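Side-chain contacts in amorpha-4,11-diene synthase (Artemisia annua, PDB 4GAX), which probably cyclises farnesyl diphosphate to a sesquiterpene such as amorpha-4,11-diene in a metal-dependent reaction, the deposited form being an alpha-bisabolol synthase mutant: residues Ser35-Gln40 against Thr543-Glu548; Lys267-Lys272 against Lys351-Leu356; Ile330-Ile335 against Asp386-Leu391. All coordinates share one frame; numbering follows the deposited sequence.

Interaction 1: residues Ser35-Gln40 against Thr543-Glu548; sequences SIWGDQ and TAMGEE
Met545 reaches Trp37 by running straight through its first two torsions, with CG anti to the backbone N (chi1 -179°), and then bending at chi3 (-122°), which carries CE to the rim of the indole. CE lies near the ring plane, 3.5 Å from Trp37 CZ2, and 3.7 Å separates it from Trp37 NE1. The sulfur stands farther off: Met545 SD is 5.3 Å from the centroid of the six-membered ring and 59° off its normal, an oblique Met-aromatic contact rather than a stack over the face. Ile36 completes the group. Its CG1 sits between the backbone N and the carbonyl carbon, bringing CG1 and CD1 each to 4.1 Å from Met545 SD, while Ile36 CD1 rests 3.5 Å above the Trp37 ring. The indole is thus met by a methyl over one face and another at its edge. An alanine at Met545 is likely to leave the CZ2–NE1 rim of Trp37 and the sulfur-facing side of Ile36 without their apolar cover. The loop is shaped locally by an ST turn, Trp37 N donating to Ser35 OG, and by a type II' turn from Trp37 to Gln40. Across from it, Gly546 is the N-cap of helix 547-557. As in other plant terpene synthases, the N-terminal segment folds back over the C-terminal part of the chain: Trp37 packs on Lys550, Val553 and Lys554 of helix 547-557 and on Val283 of helix 282-292, whose Glu284 accepts a hydrogen bond from Trp37 NE1.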
# COMPACT_ATOMS: atom_id res chain seq x y z
N SER A 35 10.82 -0.81 -21.58
CA SER A 35 10.57 -1.60 -20.38
C SER A 35 11.78 -2.51 -20.17
O SER A 35 12.34 -3.04 -21.14
CB SER A 35 9.31 -2.45 -20.52
OG SER A 35 9.15 -3.33 -19.42
N ILE A 36 12.20 -2.68 -18.92
CA ILE A 36 13.38 -3.49 -18.65
C ILE A 36 13.02 -4.98 -18.62
O ILE A 36 13.89 -5.85 -18.60
CB ILE A 36 14.08 -3.08 -17.34
CG1 ILE A 36 13.22 -3.43 -16.13
CG2 ILE A 36 14.40 -1.59 -17.37
CD1 ILE A 36 13.89 -4.44 -15.19
N TRP A 37 11.72 -5.25 -18.65
CA TRP A 37 11.21 -6.60 -18.44
C TRP A 37 11.07 -7.43 -19.72
O TRP A 37 10.98 -8.65 -19.66
CB TRP A 37 9.88 -6.53 -17.69
CG TRP A 37 10.01 -5.74 -16.43
CD1 TRP A 37 9.64 -4.44 -16.22
CD2 TRP A 37 10.59 -6.20 -15.20
NE1 TRP A 37 9.94 -4.06 -14.93
CE2 TRP A 37 10.52 -5.13 -14.28
CE3 TRP A 37 11.15 -7.41 -14.78
CZ2 TRP A 37 11.00 -5.23 -12.98
CZ3 TRP A 37 11.61 -7.51 -13.48
CH2 TRP A 37 11.54 -6.43 -12.60
N GLY A 38 11.05 -6.76 -20.87
CA GLY A 38 10.90 -7.47 -22.13
C GLY A 38 9.58 -8.21 -22.23
O GLY A 38 8.54 -7.69 -21.84
N ASP A 39 9.62 -9.45 -22.74
CA ASP A 39 8.40 -10.23 -22.96
C ASP A 39 8.20 -11.37 -21.95
O ASP A 39 7.36 -12.26 -22.18
CB ASP A 39 8.39 -10.80 -24.39
CG ASP A 39 8.28 -9.71 -25.46
OD1 ASP A 39 8.91 -9.86 -26.53
OD2 ASP A 39 7.55 -8.72 -25.22
N GLN A 40 8.94 -11.34 -20.85
CA GLN A 40 8.95 -12.46 -19.90
C GLN A 40 7.61 -12.70 -19.19
O GLN A 40 7.34 -13.80 -18.70
CB GLN A 40 10.07 -12.29 -18.87
CG GLN A 40 9.77 -11.28 -17.76
CD GLN A 40 10.95 -11.09 -16.81
OE1 GLN A 40 11.81 -10.23 -17.03
NE2 GLN A 40 10.99 -11.89 -15.76
N THR A 543 10.35 6.36 -14.49
CA THR A 543 11.18 6.63 -15.66
C THR A 543 12.52 5.96 -15.42
O THR A 543 13.01 5.18 -16.23
CB THR A 543 11.39 8.13 -15.87
OG1 THR A 543 12.39 8.61 -14.96
CG2 THR A 543 10.09 8.88 -15.63
N ALA A 544 13.12 6.30 -14.28
CA ALA A 544 14.24 5.54 -13.74
C ALA A 544 13.66 4.30 -13.09
O ALA A 544 12.46 4.04 -13.19
CB ALA A 544 15.01 6.37 -12.73
N MET A 545 14.50 3.53 -12.42
CA MET A 545 14.03 2.42 -11.61
C MET A 545 15.14 1.96 -10.69
O MET A 545 16.10 1.31 -11.12
CB MET A 545 13.58 1.24 -12.47
CG MET A 545 13.07 0.07 -11.65
SD MET A 545 12.89 -1.47 -12.56
CE MET A 545 11.16 -1.79 -12.30
N GLY A 546 15.02 2.31 -9.41
CA GLY A 546 16.00 1.91 -8.42
C GLY A 546 16.10 0.40 -8.28
O GLY A 546 15.11 -0.31 -8.48
N GLU A 547 17.30 -0.08 -7.96
CA GLU A 547 17.52 -1.51 -7.73
C GLU A 547 16.59 -2.01 -6.63
O GLU A 547 16.12 -3.15 -6.67
CB GLU A 547 18.98 -1.76 -7.35
CG GLU A 547 19.35 -3.24 -7.17
CD GLU A 547 19.81 -3.90 -8.46
OE1 GLU A 547 20.34 -5.03 -8.40
OE2 GLU A 547 19.63 -3.30 -9.55
N GLU A 548 16.33 -1.15 -5.65
CA GLU A 548 15.46 -1.49 -4.53
C GLU A 548 14.09 -1.88 -5.09
O GLU A 548 13.58 -2.96 -4.81
CB GLU A 548 15.37 -0.31 -3.56
CG GLU A 548 15.15 -0.70 -2.11
CD GLU A 548 15.47 0.43 -1.13
OE1 GLU A 548 14.80 1.49 -1.18
OE2 GLU A 548 16.40 0.27 -0.31

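Interaction 2: residues Lys267-Lys272 against Lys351-Leu356; sequences KAFDVK and KPIYKL
Phe269 and Leu356 bring the two backbones closest, at 7.6 Å between their CA atoms, where residues 267-272 face the first turns of helix 351-370 and Asp270, with positive phi, breaks the path into the short helix 271-274. The Phe269 ring carries the contact. With CG anti to the backbone N (chi1 177°), it extends toward the other helix and takes Leu356 CD2 squarely over one face, 3.8 Å from the ring centroid and 10° off the normal, which is a CH-pi contact. Leu356 CD1 also comes to 3.9 Å from Phe269 CD1. These helices belong to the all-alpha, metal-binding terpene synthase domain, and the contact is centred about 28 Å from the centre of the chain, with Leu314 of helix 299-322 touching both Phe269 and Leu356. At the ring's edge the company is different. Phe269 CE1 lies 3.7 Å from Pro352 O, a carbonyl already engaged as acceptor for Leu356 N in the helical bond of 2.9 Å, and Phe269 CE1 is also 4.1 Å from Pro352 CB. Ile353 CG1 approaches near the ring plane, 4.2 Å from Phe269 CZ. Trp266, one turn back, meets the Phe269 ring with its plane inclined by about 40°.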
# COMPACT_ATOMS: atom_id res chain seq x y z
N LYS A 267 0.07 -4.54 -24.73
CA LYS A 267 0.76 -4.75 -25.99
C LYS A 267 -0.17 -4.46 -27.17
O LYS A 267 0.28 -4.01 -28.23
CB LYS A 267 1.29 -6.18 -26.09
CG LYS A 267 1.90 -6.50 -27.46
CD LYS A 267 2.32 -7.97 -27.55
CE LYS A 267 2.78 -8.32 -28.96
NZ LYS A 267 3.90 -7.45 -29.40
N ALA A 268 -1.47 -4.71 -27.00
CA ALA A 268 -2.41 -4.45 -28.08
C ALA A 268 -2.48 -2.96 -28.36
O ALA A 268 -2.63 -2.53 -29.50
CB ALA A 268 -3.79 -4.97 -27.70
N PHE A 269 -2.39 -2.17 -27.29
CA PHE A 269 -2.46 -0.72 -27.40
C PHE A 269 -1.31 -0.14 -28.23
O PHE A 269 -1.45 0.92 -28.86
CB PHE A 269 -2.53 -0.07 -26.01
CG PHE A 269 -2.54 1.43 -26.05
CD1 PHE A 269 -3.55 2.10 -26.73
CD2 PHE A 269 -1.55 2.17 -25.43
CE1 PHE A 269 -3.56 3.50 -26.79
CE2 PHE A 269 -1.56 3.56 -25.48
CZ PHE A 269 -2.57 4.22 -26.17
N ASP A 270 -0.18 -0.86 -28.24
CA ASP A 270 0.95 -0.51 -29.10
C ASP A 270 1.41 0.91 -28.78
O ASP A 270 1.34 1.81 -29.62
CB ASP A 270 0.57 -0.64 -30.57
CG ASP A 270 1.78 -0.64 -31.49
OD1 ASP A 270 2.89 -1.00 -31.02
OD2 ASP A 270 1.62 -0.29 -32.68
N VAL A 271 1.88 1.10 -27.55
CA VAL A 271 2.17 2.42 -27.01
C VAL A 271 3.25 3.20 -27.76
O VAL A 271 3.15 4.42 -27.92
CB VAL A 271 2.51 2.34 -25.49
CG1 VAL A 271 3.88 1.72 -25.26
CG2 VAL A 271 2.42 3.72 -24.83
N LYS A 272 4.26 2.50 -28.25
CA LYS A 272 5.37 3.19 -28.92
C LYS A 272 4.89 3.86 -30.19
O LYS A 272 5.45 4.85 -30.62
CB LYS A 272 6.54 2.25 -29.18
CG LYS A 272 6.28 1.14 -30.18
CD LYS A 272 6.66 -0.23 -29.61
CE LYS A 272 8.03 -0.20 -28.92
NZ LYS A 272 9.14 0.04 -29.88
N LYS A 351 -6.55 10.82 -30.08
CA LYS A 351 -7.59 9.84 -30.41
C LYS A 351 -7.35 8.44 -29.83
O LYS A 351 -8.26 7.87 -29.21
CB LYS A 351 -7.85 9.80 -31.91
CG LYS A 351 -8.44 11.10 -32.48
CD LYS A 351 -8.88 10.94 -33.94
CE LYS A 351 -9.70 12.15 -34.40
NZ LYS A 351 -10.39 11.91 -35.70
N PRO A 352 -6.13 7.87 -29.99
CA PRO A 352 -5.96 6.50 -29.47
C PRO A 352 -6.17 6.40 -27.97
O PRO A 352 -6.68 5.40 -27.47
CB PRO A 352 -4.50 6.17 -29.80
CG PRO A 352 -4.16 7.08 -30.98
CD PRO A 352 -4.93 8.35 -30.71
N ILE A 353 -5.79 7.44 -27.24
CA ILE A 353 -5.85 7.40 -25.79
C ILE A 353 -7.30 7.58 -25.35
O ILE A 353 -7.74 6.98 -24.38
CB ILE A 353 -4.94 8.48 -25.15
CG1 ILE A 353 -3.48 8.31 -25.62
CG2 ILE A 353 -5.01 8.41 -23.62
CD1 ILE A 353 -3.16 8.80 -27.05
N TYR A 354 -8.04 8.41 -26.08
CA TYR A 354 -9.44 8.61 -25.75
C TYR A 354 -10.18 7.30 -25.97
O TYR A 354 -11.03 6.92 -25.16
CB TYR A 354 -10.07 9.73 -26.58
CG TYR A 354 -11.42 10.18 -26.04
CD1 TYR A 354 -11.49 11.00 -24.92
CD2 TYR A 354 -12.61 9.78 -26.64
CE1 TYR A 354 -12.72 11.42 -24.41
CE2 TYR A 354 -13.84 10.19 -26.15
CZ TYR A 354 -13.89 11.01 -25.03
OH TYR A 354 -15.11 11.41 -24.54
N LYS A 355 -9.85 6.62 -27.06
CA LYS A 355 -10.43 5.31 -27.38
C LYS A 355 -10.11 4.24 -26.34
O LYS A 355 -11.01 3.50 -25.90
CB LYS A 355 -9.92 4.85 -28.75
CG LYS A 355 -10.39 3.46 -29.17
CD LYS A 355 -11.91 3.40 -29.36
CE LYS A 355 -12.34 2.04 -29.93
NZ LYS A 355 -13.72 1.66 -29.49
N LEU A 356 -8.84 4.13 -25.95
CA LEU A 356 -8.46 3.17 -24.91
C LEU A 356 -9.19 3.47 -23.61
O LEU A 356 -9.69 2.56 -22.94
CB LEU A 356 -6.95 3.20 -24.65
CG LEU A 356 -6.42 2.12 -23.71
CD1 LEU A 356 -6.40 0.76 -24.42
CD2 LEU A 356 -5.02 2.47 -23.21

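Interaction 3: residues Ile330-Ile335 against Asp386-Leu391; sequences IFTEAI and DFVRNL
Val388 overlaps Ile335, methyl to methyl and methyl to methylene: Val388 CG2 lies 3.7 Å from Ile335 CG2, and Val388 CG1 lies 4.0 Å from Ile335 CG1. The two side chains cross at about a right angle. Both pairs form because Val388 spreads its methyls, CG1 anti to the backbone N and CG2 beside it, so that each meets one limb of the isoleucine. The setting is an antiparallel helix pair of the alpha-helical class I terpene synthase fold: the axes of the two short segments approach to 9.5 Å, with 162° between their N-to-C directions. Val388 gives up the largest area to this contact. Thr332 also borders Val388, with OG1 at 4.2 Å from Val388 CG1, and Thr332 CG2 comes 4.4 Å from Arg389 CA. The hydroxyl is not left to this apolar neighbour, since Thr332 OG1 is hydrogen-bonded to Tyr319 OH and Leu328 O; Tyr319 of helix 299-322 also packs on Val388. Polar links flank the apolar centre. Arg389 leaves its helix pointing away from helix 325-337, yet its NE forms a salt bridge with Glu336 of that helix, a charged tie between the pair, and NH1 also pairs with Glu382. Within its own helix, Arg389 NH1 is bonded to Asp386 OD1 at 3.1 Å; the carboxylate oxygen uses its anti lone pair and lies only 12° out of the guanidinium plane, so several acids would probably hold the guanidinium's rotation. Asp386 O takes two donors: Asn390 N at 3.1 Å and, from the opposite face of its plane, Asn390 ND2 at 2.7 Å, with ND2 tilted 27° from that plane.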
# COMPACT_ATOMS: atom_id res chain seq x y z
N ILE A 330 -9.58 21.19 -25.12
CA ILE A 330 -10.44 20.31 -25.90
C ILE A 330 -10.52 18.90 -25.29
O ILE A 330 -11.60 18.30 -25.20
CB ILE A 330 -9.96 20.19 -27.35
CG1 ILE A 330 -10.01 21.55 -28.05
CG2 ILE A 330 -10.81 19.20 -28.12
CD1 ILE A 330 -9.39 21.54 -29.44
N PHE A 331 -9.38 18.35 -24.89
CA PHE A 331 -9.37 17.01 -24.31
C PHE A 331 -10.20 16.96 -23.02
O PHE A 331 -10.94 16.00 -22.79
CB PHE A 331 -7.93 16.53 -24.05
CG PHE A 331 -7.83 15.06 -23.70
CD1 PHE A 331 -7.79 14.09 -24.69
CD2 PHE A 331 -7.77 14.66 -22.37
CE1 PHE A 331 -7.69 12.73 -24.37
CE2 PHE A 331 -7.67 13.29 -22.04
CZ PHE A 331 -7.63 12.33 -23.04
N THR A 332 -10.08 18.00 -22.20
CA THR A 332 -10.85 18.10 -20.96
C THR A 332 -12.36 18.10 -21.19
O THR A 332 -13.10 17.46 -20.44
CB THR A 332 -10.47 19.37 -20.18
OG1 THR A 332 -9.07 19.35 -19.87
CG2 THR A 332 -11.29 19.46 -18.88
N GLU A 333 -12.83 18.81 -22.22
CA GLU A 333 -14.26 18.82 -22.51
C GLU A 333 -14.71 17.46 -23.03
O GLU A 333 -15.81 16.99 -22.71
CB GLU A 333 -14.63 19.94 -23.50
CG GLU A 333 -16.10 19.96 -23.91
CD GLU A 333 -17.05 19.97 -22.71
OE1 GLU A 333 -16.80 20.73 -21.75
OE2 GLU A 333 -18.04 19.20 -22.73
N ALA A 334 -13.86 16.82 -23.83
CA ALA A 334 -14.12 15.46 -24.30
C ALA A 334 -14.26 14.50 -23.11
O ALA A 334 -15.08 13.57 -23.14
CB ALA A 334 -13.03 15.01 -25.23
N ILE A 335 -13.45 14.70 -22.08
CA ILE A 335 -13.56 13.84 -20.90
C ILE A 335 -14.87 14.14 -20.16
O ILE A 335 -15.56 13.22 -19.72
CB ILE A 335 -12.33 13.97 -19.97
CG1 ILE A 335 -11.11 13.35 -20.64
CG2 ILE A 335 -12.58 13.25 -18.62
CD1 ILE A 335 -11.15 11.81 -20.72
N ASP A 386 -13.17 14.61 -12.47
CA ASP A 386 -12.62 15.63 -11.56
C ASP A 386 -11.10 15.62 -11.57
O ASP A 386 -10.46 16.65 -11.38
CB ASP A 386 -13.14 15.44 -10.13
CG ASP A 386 -12.97 16.70 -9.30
OD1 ASP A 386 -13.53 17.73 -9.72
OD2 ASP A 386 -12.26 16.66 -8.27
N PHE A 387 -10.52 14.44 -11.80
CA PHE A 387 -9.08 14.30 -11.94
C PHE A 387 -8.56 15.08 -13.15
O PHE A 387 -7.61 15.86 -13.04
CB PHE A 387 -8.70 12.82 -12.05
CG PHE A 387 -7.26 12.58 -12.41
CD1 PHE A 387 -6.26 12.79 -11.48
CD2 PHE A 387 -6.92 12.13 -13.68
CE1 PHE A 387 -4.94 12.57 -11.81
CE2 PHE A 387 -5.59 11.90 -14.01
CZ PHE A 387 -4.60 12.13 -13.08
N VAL A 388 -9.19 14.87 -14.31
CA VAL A 388 -8.78 15.56 -15.53
C VAL A 388 -9.04 17.06 -15.44
O VAL A 388 -8.22 17.87 -15.87
CB VAL A 388 -9.49 14.97 -16.76
CG1 VAL A 388 -8.92 15.55 -18.04
CG2 VAL A 388 -9.36 13.45 -16.74
N ARG A 389 -10.19 17.41 -14.87
CA ARG A 389 -10.58 18.80 -14.62
C ARG A 389 -9.47 19.54 -13.92
O ARG A 389 -9.08 20.63 -14.34
CB ARG A 389 -11.77 18.80 -13.67
CG ARG A 389 -13.00 19.47 -14.19
CD ARG A 389 -14.12 19.23 -13.21
NE ARG A 389 -15.19 18.44 -13.82
CZ ARG A 389 -15.93 17.57 -13.15
NH1 ARG A 389 -15.70 17.35 -11.86
NH2 ARG A 389 -16.90 16.91 -13.79
N ASN A 390 -8.96 18.96 -12.84
CA ASN A 390 -7.96 19.65 -12.04
C ASN A 390 -6.59 19.66 -12.70
O ASN A 390 -5.78 20.56 -12.45
CB ASN A 390 -7.92 19.10 -10.61
CG ASN A 390 -9.12 19.56 -9.78
OD1 ASN A 390 -9.10 20.64 -9.18
ND2 ASN A 390 -10.17 18.75 -9.77
N LEU A 391 -6.33 18.67 -13.56
CA LEU A 391 -5.16 18.76 -14.43
C LEU A 391 -5.30 19.99 -15.33
O LEU A 391 -4.32 20.68 -15.61
CB LEU A 391 -4.97 17.49 -15.27
CG LEU A 391 -4.41 16.26 -14.55
CD1 LEU A 391 -4.35 15.06 -15.49
CD2 LEU A 391 -3.03 16.53 -13.96

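In the fold
Along the chain the segments come in the order 35-40, 267-272, 330-335, 351-356, 386-391 and 543-548, so interactions 2 and 3 cross each other and both fall within the span that interaction 1 closes. Interactions 2 and 3 lie in the metal-binding domain, their centres 18 Å apart. They touch directly: Tyr354 OH of helix 351-370 lies 2.6 Å from Ala334 O of helix 325-337, probably a hydrogen bond. Interaction 1, centred 21 Å from interaction 2 and 30 Å from interaction 3, touches neither. It brings the N-terminal loop to the C-terminal helix 547-557, while the other two join helices not successive in sequence, helix 351-370 following helix 325-337 and preceding helix 374-399.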